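Local coordinates for phosphate-specific transport system accessory protein PhoU homolog (Pseudomonas aeruginosa, PDB 4Q25) that probably plays a role in regulating phosphate uptake and forms an all-helical homodimer, at residues Ile90-Lys95 with Val215-Arg220. Numbering follows the deposited sequence.
Sequences IISISK and VIYLVR
The hydroxyl OG of Ser92 is a polar atom held from both helices: it lies against Tyr217 and Leu218, and within hydrogen-bonding range are the carbonyl oxygens of Arg88, one turn earlier on its own helix, and Leu214, on the partner helix. Its single proton must be shared between them or alternate. With OG anti to the carbonyl carbon (chi1 -76°), the hydroxyl reaches the gap between the helices. There it sits in the plane of the Tyr217 ring, at its edge, 3.7 Å from CD2 of Tyr217, while CB of Leu218 lies likewise 3.7 Å from Ser92 OG. The serine thus bridges two backbones in a buried seam between the helices. Tyr217 slants across the gap toward helix 84-120, and its hydroxyl end meets Ile91: CD1 of Ile91 is 3.9 Å from OH of Tyr217, and CG2 of Ile91 lies 4.3 Å from CE2 of Tyr217. These two side chains cross at about a right angle, and Val74 of the second subunit packs on both. The guanidinium NH2 of Arg88 hydrogen-bonds to the carbonyl oxygen of Leu218. The axes of the two short segments approach to 9.6 Å and run antiparallel (176°), illustrating how a small serine joins neighbouring helices of the PhoU helix bundle.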
loop_
_atom_site.group_PDB
_atom_site.type_symbol
_atom_site.label_atom_id
_atom_site.label_comp_id
_atom_site.label_asym_id
_atom_site.label_seq_id
_atom_site.Cartn_x
_atom_site.Cartn_y
_atom_site.Cartn_z
ATOM N N ILE A 90 -21.678 -2.115 -2.570
ATOM C CA ILE A 90 -21.108 -0.786 -2.354
ATOM C C ILE A 90 -19.809 -0.874 -1.542
ATOM O O ILE A 90 -18.823 -0.210 -1.846
ATOM C CB ILE A 90 -22.075 0.119 -1.581
ATOM C CG1 ILE A 90 -23.361 0.340 -2.371
ATOM C CG2 ILE A 90 -21.426 1.461 -1.236
ATOM C CD1 ILE A 90 -23.168 1.167 -3.615
ATOM N N ILE A 91 -19.818 -1.689 -0.501
ATOM C CA ILE A 91 -18.639 -1.859 0.320
ATOM C C ILE A 91 -17.493 -2.497 -0.463
ATOM O O ILE A 91 -16.348 -2.132 -0.268
ATOM C CB ILE A 91 -18.958 -2.679 1.579
ATOM C CG1 ILE A 91 -19.820 -1.821 2.527
ATOM C CG2 ILE A 91 -17.684 -3.157 2.282
ATOM C CD1 ILE A 91 -20.210 -2.510 3.825
ATOM N N SER A 92 -17.809 -3.464 -1.311
ATOM C CA SER A 92 -16.812 -4.124 -2.134
ATOM C C SER A 92 -16.264 -3.147 -3.152
ATOM O O SER A 92 -15.096 -3.206 -3.504
ATOM C CB SER A 92 -17.415 -5.336 -2.855
ATOM O OG SER A 92 -17.555 -6.397 -1.928
ATOM N N ILE A 93 -17.107 -2.241 -3.621
ATOM C CA ILE A 93 -16.649 -1.258 -4.585
ATOM C C ILE A 93 -15.701 -0.250 -3.931
ATOM O O ILE A 93 -14.601 0.007 -4.439
ATOM C CB ILE A 93 -17.810 -0.547 -5.249
ATOM C CG1 ILE A 93 -18.475 -1.491 -6.246
ATOM C CG2 ILE A 93 -17.330 0.702 -5.971
ATOM C CD1 ILE A 93 -19.783 -0.993 -6.830
ATOM N N SER A 94 -16.104 0.316 -2.804
ATOM C CA SER A 94 -15.304 1.377 -2.221
ATOM C C SER A 94 -13.963 0.846 -1.730
ATOM O O SER A 94 -12.979 1.528 -1.820
ATOM C CB SER A 94 -16.060 2.110 -1.109
ATOM O OG SER A 94 -16.123 1.329 0.048
ATOM N N LYS A 95 -13.910 -0.374 -1.239
ATOM C CA LYS A 95 -12.634 -0.932 -0.831
ATOM C C LYS A 95 -11.787 -1.317 -2.031
ATOM O O LYS A 95 -10.569 -1.229 -1.980
ATOM C CB LYS A 95 -12.815 -2.130 0.090
ATOM C CG LYS A 95 -13.271 -1.691 1.467
ATOM C CD LYS A 95 -13.273 -2.806 2.484
ATOM C CE LYS A 95 -13.681 -2.238 3.839
ATOM N NZ LYS A 95 -13.987 -3.361 4.739
ATOM N N VAL A 215 -14.813 -10.038 -3.596
ATOM C CA VAL A 215 -15.832 -10.656 -4.449
ATOM C C VAL A 215 -16.410 -11.897 -3.763
ATOM O O VAL A 215 -17.582 -12.218 -3.917
ATOM C CB VAL A 215 -15.278 -11.005 -5.853
ATOM C CG1 VAL A 215 -16.313 -11.766 -6.686
ATOM C CG2 VAL A 215 -14.876 -9.729 -6.593
ATOM N N ILE A 216 -15.577 -12.572 -2.993
ATOM C CA ILE A 216 -16.021 -13.719 -2.225
ATOM C C ILE A 216 -17.036 -13.249 -1.186
ATOM O O ILE A 216 -18.164 -13.759 -1.118
ATOM C CB ILE A 216 -14.821 -14.417 -1.557
ATOM C CG1 ILE A 216 -14.067 -15.241 -2.606
ATOM C CG2 ILE A 216 -15.278 -15.309 -0.423
ATOM C CD1 ILE A 216 -12.713 -15.737 -2.157
ATOM N N TYR A 217 -16.619 -12.271 -0.386
ATOM C CA TYR A 217 -17.462 -11.667 0.640
ATOM C C TYR A 217 -18.766 -11.182 0.035
ATOM O O TYR A 217 -19.824 -11.443 0.569
ATOM C CB TYR A 217 -16.697 -10.531 1.358
ATOM C CG TYR A 217 -17.551 -9.449 1.966
ATOM C CD1 TYR A 217 -18.044 -9.561 3.266
ATOM C CD2 TYR A 217 -17.864 -8.302 1.240
ATOM C CE1 TYR A 217 -18.826 -8.559 3.821
ATOM C CE2 TYR A 217 -18.645 -7.297 1.784
ATOM C CZ TYR A 217 -19.121 -7.426 3.069
ATOM O OH TYR A 217 -19.904 -6.424 3.591
ATOM N N LEU A 218 -18.675 -10.498 -1.090
ATOM C CA LEU A 218 -19.839 -10.055 -1.837
ATOM C C LEU A 218 -20.788 -11.216 -2.141
ATOM O O LEU A 218 -22.000 -11.113 -1.894
ATOM C CB LEU A 218 -19.392 -9.399 -3.144
ATOM C CG LEU A 218 -20.341 -8.577 -4.017
ATOM C CD1 LEU A 218 -19.599 -8.119 -5.263
ATOM C CD2 LEU A 218 -21.588 -9.336 -4.442
ATOM N N VAL A 219 -20.246 -12.314 -2.674
ATOM C CA VAL A 219 -21.083 -13.404 -3.172
ATOM C C VAL A 219 -21.509 -14.333 -2.037
ATOM O O VAL A 219 -22.690 -14.426 -1.750
ATOM C CB VAL A 219 -20.404 -14.169 -4.332
ATOM C CG1 VAL A 219 -21.160 -15.448 -4.678
ATOM C CG2 VAL A 219 -20.314 -13.278 -5.566
ATOM N N ARG A 220 -20.549 -14.991 -1.383
ATOM C CA ARG A 220 -20.843 -15.909 -0.274
ATOM C C ARG A 220 -21.539 -15.209 0.890
ATOM O O ARG A 220 -22.150 -15.857 1.738
ATOM C CB ARG A 220 -19.577 -16.600 0.242
ATOM C CG ARG A 220 -19.338 -18.012 -0.293
ATOM C CD ARG A 220 -18.474 -18.832 0.676
ATOM N NE ARG A 220 -18.126 -20.172 0.173
ATOM C CZ ARG A 220 -17.433 -21.092 0.852
ATOM N NH1 ARG A 220 -17.000 -20.847 2.089
ATOM N NH2 ARG A 220 -17.173 -22.270 0.292
#